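Local coordinates for protein P43 (PDB 6QIX) that is the major protein secreted by the whipworm Trichuris muris, tethers to matrix and inhibits the function of the host cytokine interleukin-13, at residues A54-T59 / K363-L368; C343-E348 / V357-C362. All coordinates share one frame; numbering follows the deposited sequence. Where two conformers were deposited one is given.

Contact 1. Residues A54-T59 / K363-L368; sequences AHRNLT and KRVHEL. With NAG (2-acetamido-2-deoxy-beta-D-glucopyranose), chain C; ACT (acetate ion), chain D; ACT (acetate ion), chain G.
His55 and Leu368 mark the nearest backbone approach, 7.6 Å between their CA atoms; neither segment forms a regular helix or strand, and the contact rests on side chains of 54-59 meeting both a backbone carbonyl and side chains of 363-368. The guanidinium of Arg56 makes the polar bonds. Its chain runs extended from CG to NE (chi2 174°, chi3 -169°), which carries the charged end across to the carbonyl of Lys363. There NH1 donates to Lys363 O at 2.6 Å, tilted 23° from the carbonyl plane, while the bond from NH2 to the same oxygen is weak. Along the NE-NH2 edge of Arg56, near the guanidinium plane, lies the acetate of chain D, probably from the crystallisation liquor: NE reaches its O at 2.8 Å and NH2 its OXT at 3.1 Å. Tyr43 OH and Tyr145 OH complete the same acetate site. Val365 CG1 touches this acetate's OXT at 3.5 Å, and the apolar remainder is Leu368 CD1 against His55 CB, also 3.5 Å, although the His55 side chain is poorly ordered. Next along the chain, Arg364 N donates to Glu367 OE1 at 2.9 Å. Asn57 OD1 accepts from Thr59 N in an Asx turn, while Asn57 ND2 carries the N-linked glycan of an Asn-Leu-Thr sequon. In this surface contact one arginine bridges a glycosylated loop and the chain's last modelled residues.

Contact 2. Residues C343-E348 / V357-C362; sequences CCHPYE and VVKEYC
Lys359 reaches back along the first segment to His345, so the contact extends beyond the two-stranded hairpin of 347-349 and 356-358. Cys343 and Cys344 lead in from strand 339-344, their sulfurs bonded to Cys356 and Cys244; the first disulfide ties strand 339-344 to the first residue of strand 356-358. At His345, CG lies anti to the backbone N (chi1 -175°), and the ring presents ND1 to Lys359 NZ at 2.8 Å, the ammonium lying near the ring plane. The ring and the lysine chain cross at about a right angle. Tyr361 OH also comes to the ring edge, 3.3 Å from His345 CE1, while His345 NE2 is bonded to Lys127 O.

Pro346 follows a cis peptide bond. Its CB sits over the centre of the His345 ring and meets Cys362 SG at 3.7 Å, and its carbonyl takes an almost straight bond from Lys359 N (2.9 Å, 176° at the hydrogen). Tyr347 forms a non-hydrogen-bonded pair with Val358, and CE1 of its ring touches Val358 CG2 at 3.5 Å; the ring also stacks with Phe243. Glu348 and Val357 are a hydrogen-bonded pair: Glu348 N donates to Val357 O at 2.8 Å and Val357 N returns a bond to Glu348 O. The carboxylate of Glu348 packs against Lys359 CG, and two waters donating to OE2 link it to Glu360 N and Val358 O.

ND1 probably carries no proton, since it accepts from Lys359 NZ; this is consistent with a neutral His345 protonated on NE2 and donating to Lys127 O. A charged lysine beside the ring would probably disfavour a second proton there.

How the contacts relate
Both segments of contact 2 fall between those of contact 1 in sequence, and the two centres are about 12 Å apart. Their second segments are continuous, 357-362 running into 363-368, and Arg56 joins the contacts in space: besides its bonds in contact 1, its NH1 lies 2.8 Å from Tyr361 O, a probable hydrogen bond. Leu368 CD2 packs 3.6 Å from Glu360 O, and Lys363 CE lies 3.7 Å from Val358 O; Lys363 NZ forms a salt bridge with Glu360. Cys362, the last residue before 363-368, is disulfide-bonded to Cys131. A calcium ion lies about 14 Å from the Arg364 side chain, too far for direct coordination.

Contact 1. Residues A54-T59 / K363-L368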
ATOM      1  N   ALA A  54      -9.816  -0.511  20.023  1.00 60.34           N
ATOM      2  CA  ALA A  54      -9.421  -1.029  18.714  1.00 58.79           C
ATOM      3  C   ALA A  54     -10.706  -1.367  17.975  1.00 60.32           C
ATOM      4  O   ALA A  54     -11.225  -2.478  18.069  1.00 61.16           O
ATOM      5  CB  ALA A  54      -8.508  -2.243  18.847  1.00 55.95           C
ATOM      6  N   HIS A  55     -11.230  -0.398  17.226  1.00 63.06           N
ATOM      7  CA  HIS A  55     -12.538  -0.557  16.604  1.00 67.38           C
ATOM      8  C   HIS A  55     -12.489  -1.190  15.223  1.00 55.14           C
ATOM      9  O   HIS A  55     -13.500  -1.736  14.774  1.00 51.83           O
ATOM     10  CB  HIS A  55     -13.234   0.803  16.507  1.00 83.76           C
ATOM     11  CG  HIS A  55     -13.650   1.365  17.833  1.00 98.83           C
ATOM     12  ND1 HIS A  55     -14.474   0.685  18.707  1.00104.80           N
ATOM     13  CD2 HIS A  55     -13.358   2.544  18.432  1.00104.69           C
ATOM     14  CE1 HIS A  55     -14.670   1.421  19.787  1.00107.48           C
ATOM     15  NE2 HIS A  55     -14.005   2.554  19.645  1.00107.55           N
ATOM     16  N   ARG A  56     -11.356  -1.129  14.537  1.00 48.62           N
ATOM     17  CA  ARG A  56     -11.251  -1.746  13.224  1.00 43.24           C
ATOM     18  C   ARG A  56     -11.083  -3.249  13.362  1.00 40.68           C
ATOM     19  O   ARG A  56     -10.453  -3.739  14.308  1.00 41.03           O
ATOM     20  CB  ARG A  56     -10.063  -1.173  12.447  1.00 39.02           C
ATOM     21  CG  ARG A  56     -10.108   0.321  12.271  1.00 36.83           C
ATOM     22  CD  ARG A  56      -8.830   0.886  11.622  1.00 35.24           C
ATOM     23  NE  ARG A  56      -8.835   2.342  11.714  1.00 35.72           N
ATOM     24  CZ  ARG A  56      -9.611   3.133  10.975  1.00 36.96           C
ATOM     25  NH1 ARG A  56     -10.408   2.606  10.059  1.00 38.05           N
ATOM     26  NH2 ARG A  56      -9.579   4.453  11.142  1.00 36.88           N
ATOM     27  N   ASN A  57     -11.620  -3.983  12.388  1.00 37.61           N
ATOM     28  CA  ASN A  57     -11.347  -5.414  12.258  1.00 38.05           C
ATOM     29  C   ASN A  57     -10.462  -5.616  11.032  1.00 35.21           C
ATOM     30  O   ASN A  57     -10.945  -5.563   9.905  1.00 36.03           O
ATOM     31  CB  ASN A  57     -12.634  -6.221  12.142  1.00 41.91           C
ATOM     32  CG  ASN A  57     -12.379  -7.683  11.816  1.00 46.88           C
ATOM     33  OD1 ASN A  57     -11.234  -8.130  11.824  1.00 44.61           O
ATOM     34  ND2 ASN A  57     -13.454  -8.441  11.523  1.00 53.18           N
ATOM     35  N   LEU A  58      -9.162  -5.860  11.251  1.00 32.26           N
ATOM     36  CA  LEU A  58      -8.236  -6.044  10.141  1.00 33.60           C
ATOM     37  C   LEU A  58      -8.022  -7.507   9.794  1.00 37.68           C
ATOM     38  O   LEU A  58      -7.250  -7.804   8.878  1.00 39.09           O
ATOM     39  CB  LEU A  58      -6.870  -5.413  10.450  1.00 32.09           C
ATOM     40  CG  LEU A  58      -6.839  -3.941  10.831  1.00 30.38           C
ATOM     41  CD1 LEU A  58      -5.382  -3.454  11.034  1.00 30.71           C
ATOM     42  CD2 LEU A  58      -7.532  -3.108   9.752  1.00 27.53           C
ATOM     43  N   THR A  59      -8.662  -8.423  10.504  1.00 40.49           N
ATOM     44  CA  THR A  59      -8.494  -9.832  10.195  1.00 45.16           C
ATOM     45  C   THR A  59      -8.876 -10.094   8.749  1.00 46.63           C
ATOM     46  O   THR A  59      -9.934  -9.665   8.292  1.00 47.56           O
ATOM     47  CB  THR A  59      -9.345 -10.683  11.132  1.00 47.63           C
ATOM     48  OG1 THR A  59      -8.994 -10.380  12.487  1.00 49.09           O
ATOM     49  CG2 THR A  59      -9.105 -12.162  10.865  1.00 46.89           C
ATOM     50  N   LYS A 363     -12.858   3.113   7.378  1.00 26.73           N
ATOM     51  CA  LYS A 363     -13.606   4.284   7.800  1.00 30.66           C
ATOM     52  C   LYS A 363     -12.838   5.076   8.844  1.00 36.52           C
ATOM     53  O   LYS A 363     -12.129   4.509   9.684  1.00 38.98           O
ATOM     54  CB  LYS A 363     -14.963   3.857   8.358  1.00 32.33           C
ATOM     55  CG  LYS A 363     -16.010   3.612   7.266  1.00 34.78           C
ATOM     56  CD  LYS A 363     -17.330   3.097   7.808  1.00 37.00           C
ATOM     57  CE  LYS A 363     -18.277   2.819   6.659  1.00 39.53           C
ATOM     58  NZ  LYS A 363     -19.536   2.183   7.109  1.00 40.01           N
ATOM     59  N   ARG A 364     -12.967   6.404   8.778  0.53 38.18           N
ATOM     60  CA  ARG A 364     -12.449   7.249   9.843  0.53 39.39           C
ATOM     61  C   ARG A 364     -13.091   6.841  11.162  0.53 39.55           C
ATOM     62  O   ARG A 364     -14.208   6.320  11.196  0.53 38.74           O
ATOM     63  CB  ARG A 364     -12.707   8.727   9.536  0.53 39.83           C
ATOM     64  CG  ARG A 364     -11.687   9.307   8.567  0.53 40.39           C
ATOM     65  CD  ARG A 364     -11.980  10.739   8.209  0.53 38.05           C
ATOM     66  NE  ARG A 364     -11.561  11.649   9.264  0.53 30.86           N
ATOM     67  CZ  ARG A 364     -11.715  12.968   9.224  0.53 33.27           C
ATOM     68  NH1 ARG A 364     -12.284  13.544   8.176  0.53 35.72           N
ATOM     69  NH2 ARG A 364     -11.305  13.711  10.240  0.53 33.74           N
ATOM     70  N   VAL A 365     -12.368   7.066  12.260  1.00 41.86           N
ATOM     71  CA  VAL A 365     -12.838   6.580  13.557  1.00 46.64           C
ATOM     72  C   VAL A 365     -14.260   7.057  13.830  1.00 47.45           C
ATOM     73  O   VAL A 365     -15.105   6.285  14.289  1.00 46.84           O
ATOM     74  CB  VAL A 365     -11.868   7.003  14.677  1.00 49.85           C
ATOM     75  CG1 VAL A 365     -10.480   6.376  14.460  1.00 49.16           C
ATOM     76  CG2 VAL A 365     -11.787   8.525  14.751  1.00 53.01           C
ATOM     77  N   HIS A 366     -14.564   8.317  13.498  1.00 47.09           N
ATOM     78  CA  HIS A 366     -15.901   8.850  13.769  1.00 46.73           C
ATOM     79  C   HIS A 366     -16.971   8.281  12.838  1.00 47.14           C
ATOM     80  O   HIS A 366     -18.155   8.333  13.178  1.00 49.55           O
ATOM     81  CB  HIS A 366     -15.906  10.384  13.672  1.00 47.37           C
ATOM     82  CG  HIS A 366     -15.969  10.906  12.268  1.00 49.00           C
ATOM     83  ND1 HIS A 366     -14.840  11.245  11.549  1.00 48.20           N
ATOM     84  CD2 HIS A 366     -17.023  11.146  11.451  1.00 50.35           C
ATOM     85  CE1 HIS A 366     -15.199  11.665  10.347  1.00 49.91           C
ATOM     86  NE2 HIS A 366     -16.518  11.617  10.262  1.00 50.46           N
ATOM     87  N   GLU A 367     -16.593   7.761  11.670  1.00 48.02           N
ATOM     88  CA  GLU A 367     -17.565   7.135  10.781  1.00 48.88           C
ATOM     89  C   GLU A 367     -17.907   5.705  11.203  1.00 51.90           C
ATOM     90  O   GLU A 367     -18.933   5.181  10.768  1.00 52.06           O
ATOM     91  CB  GLU A 367     -17.035   7.120   9.340  1.00 49.07           C
ATOM     92  CG  GLU A 367     -16.869   8.495   8.670  1.00 47.94           C
ATOM     93  CD  GLU A 367     -16.069   8.419   7.367  1.00 44.62           C
ATOM     94  OE1 GLU A 367     -15.207   7.491   7.214  1.00 38.65           O
ATOM     95  OE2 GLU A 367     -16.304   9.303   6.500  1.00 47.00           O
ATOM     96  N   LEU A 368     -17.070   5.058  12.016  1.00 55.37           N
ATOM     97  CA  LEU A 368     -17.299   3.668  12.420  1.00 56.12           C
ATOM     98  C   LEU A 368     -18.653   3.538  13.111  1.00 56.89           C
ATOM     99  O   LEU A 368     -18.755   2.933  14.171  1.00 59.55           O
ATOM    100  CB  LEU A 368     -16.184   3.175  13.344  1.00 56.02           C
ATOM    101  CG  LEU A 368     -14.813   2.965  12.685  1.00 56.46           C
ATOM    102  CD1 LEU A 368     -13.666   2.887  13.718  1.00 59.36           C
ATOM    103  CD2 LEU A 368     -14.786   1.713  11.804  1.00 54.62           C
TER
HETATM  104  C1  NAG C 401     -13.325  -9.861  11.199  1.00 59.08           C
HETATM  105  C2  NAG C 401     -14.488 -10.666  11.775  1.00 62.23           C
HETATM  106  C3  NAG C 401     -14.314 -12.149  11.454  1.00 63.75           C
HETATM  107  C4  NAG C 401     -14.155 -12.354   9.952  1.00 65.36           C
HETATM  108  C5  NAG C 401     -13.008 -11.498   9.419  1.00 65.01           C
HETATM  109  C6  NAG C 401     -12.876 -11.569   7.909  1.00 65.84           C
HETATM  110  C7  NAG C 401     -15.525  -9.646  13.753  1.00 65.39           C
HETATM  111  C8  NAG C 401     -15.512  -9.546  15.247  1.00 64.66           C
HETATM  112  N2  NAG C 401     -14.608 -10.458  13.210  1.00 63.68           N
HETATM  113  O3  NAG C 401     -15.444 -12.883  11.913  1.00 62.71           O
HETATM  114  O4  NAG C 401     -13.893 -13.726   9.672  1.00 67.05           O
HETATM  115  O5  NAG C 401     -13.216 -10.117   9.765  1.00 62.88           O
HETATM  116  O6  NAG C 401     -13.672 -10.599   7.235  1.00 65.83           O
HETATM  117  O7  NAG C 401     -16.330  -9.016  13.064  1.00 67.06           O
HETATM  118  C   ACT D 402      -7.342   4.058  14.229  1.00 40.38           C
HETATM  119  O   ACT D 402      -7.929   2.967  14.331  1.00 38.43           O
HETATM  120  OXT ACT D 402      -7.460   4.935  13.336  1.00 42.97           O
HETATM  121  CH3 ACT D 402      -6.294   4.320  15.332  1.00 44.12           C
HETATM  122  C   ACT G 405      -9.528  11.556  12.035  1.00 53.09           C
HETATM  123  O   ACT G 405      -9.881  12.762  12.170  1.00 52.61           O
HETATM  124  OXT ACT G 405     -10.089  10.635  11.389  1.00 53.97           O
HETATM  125  CH3 ACT G 405      -8.210  11.134  12.714  1.00 54.28           C

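Contact 2. Residues C343-E348 / V357-C362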
ATOM      1  N   CYS A 343     -16.668  -0.795  -7.898  1.00 16.17           N
ATOM      2  CA  CYS A 343     -16.004   0.299  -7.197  1.00 16.40           C
ATOM      3  C   CYS A 343     -14.550  -0.065  -6.887  1.00 15.79           C
ATOM      4  O   CYS A 343     -14.202  -1.238  -6.728  1.00 16.47           O
ATOM      5  CB  CYS A 343     -16.703   0.617  -5.841  1.00 17.89           C
ATOM      6  SG  CYS A 343     -18.490   0.832  -5.904  1.00 22.68           S
ATOM      7  N   CYS A 344     -13.699   0.943  -6.731  1.00 14.37           N
ATOM      8  CA  CYS A 344     -12.286   0.635  -6.439  1.00 13.62           C
ATOM      9  C   CYS A 344     -11.893   0.941  -4.995  1.00 12.62           C
ATOM     10  O   CYS A 344     -12.366   1.894  -4.371  1.00 13.08           O
ATOM     11  CB  CYS A 344     -11.330   1.389  -7.383  1.00 15.00           C
ATOM     12  SG  CYS A 344     -11.420   0.802  -9.087  1.00 16.67           S
ATOM     13  N   HIS A 345     -11.017   0.112  -4.473  1.00 14.36           N
ATOM     14  CA  HIS A 345     -10.467   0.267  -3.145  1.00 14.36           C
ATOM     15  C   HIS A 345     -10.020   1.718  -2.940  1.00 15.38           C
ATOM     16  O   HIS A 345      -9.295   2.259  -3.790  1.00 15.67           O
ATOM     17  CB  HIS A 345      -9.276  -0.701  -3.003  1.00 15.77           C
ATOM     18  CG  HIS A 345      -8.686  -0.732  -1.635  1.00 16.47           C
ATOM     19  ND1 HIS A 345      -9.278  -1.421  -0.604  1.00 18.55           N
ATOM     20  CD2 HIS A 345      -7.607  -0.104  -1.107  1.00 17.30           C
ATOM     21  CE1 HIS A 345      -8.556  -1.275   0.490  1.00 18.35           C
ATOM     22  NE2 HIS A 345      -7.537  -0.472   0.213  1.00 19.95           N
ATOM     23  N   PRO A 346     -10.340   2.339  -1.792  1.00 13.55           N
ATOM     24  CA  PRO A 346     -10.904   1.740  -0.561  1.00 16.57           C
ATOM     25  C   PRO A 346     -12.440   1.706  -0.498  1.00 16.94           C
ATOM     26  O   PRO A 346     -13.031   1.549   0.577  1.00 17.66           O
ATOM     27  CB  PRO A 346     -10.365   2.643   0.541  1.00 17.62           C
ATOM     28  CG  PRO A 346     -10.306   3.991  -0.125  1.00 16.14           C
ATOM     29  CD  PRO A 346      -9.845   3.701  -1.565  1.00 14.87           C
ATOM     30  N   TYR A 347     -13.086   1.814  -1.651  1.00 16.18           N
ATOM     31  CA  TYR A 347     -14.538   1.708  -1.762  1.00 15.62           C
ATOM     32  C   TYR A 347     -14.957   0.326  -2.257  1.00 17.05           C
ATOM     33  O   TYR A 347     -14.174  -0.408  -2.844  1.00 17.00           O
ATOM     34  CB  TYR A 347     -15.063   2.786  -2.712  1.00 16.82           C
ATOM     35  CG  TYR A 347     -14.793   4.214  -2.250  1.00 15.78           C
ATOM     36  CD1 TYR A 347     -15.777   4.934  -1.559  1.00 16.51           C
ATOM     37  CD2 TYR A 347     -13.564   4.839  -2.490  1.00 16.16           C
ATOM     38  CE1 TYR A 347     -15.551   6.252  -1.157  1.00 16.50           C
ATOM     39  CE2 TYR A 347     -13.333   6.124  -2.076  1.00 17.06           C
ATOM     40  CZ  TYR A 347     -14.321   6.821  -1.404  1.00 18.99           C
ATOM     41  OH  TYR A 347     -14.065   8.109  -0.981  1.00 17.73           O
ATOM     42  N   GLU A 348     -16.220  -0.021  -2.000  1.00 16.51           N
ATOM     43  CA  GLU A 348     -16.810  -1.259  -2.491  1.00 17.56           C
ATOM     44  C   GLU A 348     -18.276  -0.991  -2.822  1.00 16.90           C
ATOM     45  O   GLU A 348     -18.868  -0.052  -2.296  1.00 18.11           O
ATOM     46  CB  GLU A 348     -16.688  -2.370  -1.439  1.00 20.65           C
ATOM     47  CG  GLU A 348     -17.466  -2.047  -0.146  1.00 25.07           C
ATOM     48  CD  GLU A 348     -17.284  -3.057   1.015  1.00 30.84           C
ATOM     49  OE1 GLU A 348     -16.646  -4.124   0.869  1.00 32.44           O
ATOM     50  OE2 GLU A 348     -17.789  -2.757   2.110  1.00 34.66           O
ATOM     51  N   VAL A 357     -19.423   2.691  -1.347  1.00 19.33           N
ATOM     52  CA  VAL A 357     -19.301   2.996   0.069  1.00 19.57           C
ATOM     53  C   VAL A 357     -17.909   2.604   0.540  1.00 19.21           C
ATOM     54  O   VAL A 357     -17.262   1.734  -0.055  1.00 18.00           O
ATOM     55  CB  VAL A 357     -20.360   2.259   0.916  1.00 22.27           C
ATOM     56  CG1 VAL A 357     -21.721   2.678   0.524  1.00 24.62           C
ATOM     57  CG2 VAL A 357     -20.235   0.741   0.776  1.00 22.93           C
ATOM     58  N   VAL A 358     -17.436   3.271   1.604  1.00 20.37           N
ATOM     59  CA  VAL A 358     -16.080   3.008   2.102  1.00 20.68           C
ATOM     60  C   VAL A 358     -16.084   1.667   2.807  1.00 21.55           C
ATOM     61  O   VAL A 358     -17.033   1.336   3.541  1.00 21.24           O
ATOM     62  CB  VAL A 358     -15.605   4.123   3.046  1.00 22.08           C
ATOM     63  CG1 VAL A 358     -14.217   3.806   3.593  1.00 24.88           C
ATOM     64  CG2 VAL A 358     -15.586   5.443   2.299  1.00 24.16           C
ATOM     65  N   LYS A 359     -15.061   0.855   2.547  1.00 21.75           N
ATOM     66  CA  LYS A 359     -14.909  -0.396   3.275  1.00 22.75           C
ATOM     67  C   LYS A 359     -14.814  -0.153   4.785  1.00 25.20           C
ATOM     68  O   LYS A 359     -14.218   0.830   5.246  1.00 22.96           O
ATOM     69  CB  LYS A 359     -13.673  -1.117   2.769  1.00 22.39           C
ATOM     70  CG  LYS A 359     -13.813  -1.719   1.373  1.00 23.48           C
ATOM     71  CD  LYS A 359     -12.522  -2.498   1.004  1.00 25.78           C
ATOM     72  CE  LYS A 359     -12.493  -2.851  -0.497  1.00 28.10           C
ATOM     73  NZ  LYS A 359     -11.146  -3.469  -0.906  1.00 26.29           N
ATOM     74  N   GLU A 360     -15.405  -1.069   5.571  1.00 25.77           N
ATOM     75  CA  GLU A 360     -15.592  -0.782   6.990  1.00 28.37           C
ATOM     76  C   GLU A 360     -14.261  -0.547   7.696  1.00 25.14           C
ATOM     77  O   GLU A 360     -14.153   0.348   8.544  1.00 25.39           O
ATOM     78  CB  GLU A 360     -16.355  -1.906   7.683  1.00 31.16           C
ATOM     79  CG  GLU A 360     -16.721  -1.548   9.102  1.00 38.51           C
ATOM     80  CD  GLU A 360     -17.837  -0.505   9.208  1.00 46.79           C
ATOM     81  OE1 GLU A 360     -18.547  -0.221   8.196  1.00 44.21           O
ATOM     82  OE2 GLU A 360     -18.026   0.021  10.340  1.00 52.59           O
ATOM     83  N   TYR A 361     -13.238  -1.341   7.373  1.00 24.48           N
ATOM     84  CA  TYR A 361     -11.990  -1.198   8.109  1.00 24.59           C
ATOM     85  C   TYR A 361     -11.232   0.054   7.701  1.00 24.43           C
ATOM     86  O   TYR A 361     -10.272   0.409   8.384  1.00 25.54           O
ATOM     87  CB  TYR A 361     -11.082  -2.438   7.945  1.00 25.52           C
ATOM     88  CG  TYR A 361     -10.606  -2.729   6.544  1.00 23.48           C
ATOM     89  CD1 TYR A 361      -9.479  -2.105   6.008  1.00 24.17           C
ATOM     90  CD2 TYR A 361     -11.273  -3.647   5.754  1.00 24.55           C
ATOM     91  CE1 TYR A 361      -9.075  -2.373   4.738  1.00 23.60           C
ATOM     92  CE2 TYR A 361     -10.852  -3.930   4.490  1.00 25.29           C
ATOM     93  CZ  TYR A 361      -9.768  -3.289   3.983  1.00 26.02           C
ATOM     94  OH  TYR A 361      -9.352  -3.586   2.704  1.00 30.49           O
ATOM     95  N   CYS A 362     -11.661   0.744   6.641  1.00 22.52           N
ATOM     96  CA  CYS A 362     -11.020   1.987   6.225  1.00 22.39           C
ATOM     97  C   CYS A 362     -11.678   3.232   6.787  1.00 26.23           C
ATOM     98  O   CYS A 362     -11.115   4.318   6.644  1.00 30.05           O
ATOM     99  CB  CYS A 362     -11.015   2.154   4.697  1.00 23.74           C
ATOM    100  SG  CYS A 362      -9.785   1.178   3.865  1.00 26.53           S
TER
HETATM  101  O   HOH W   1     -16.596  -3.421   4.314  1.00 30.12           O
HETATM  102  O   HOH W   2     -18.902  -0.781   3.789  1.00 42.24           O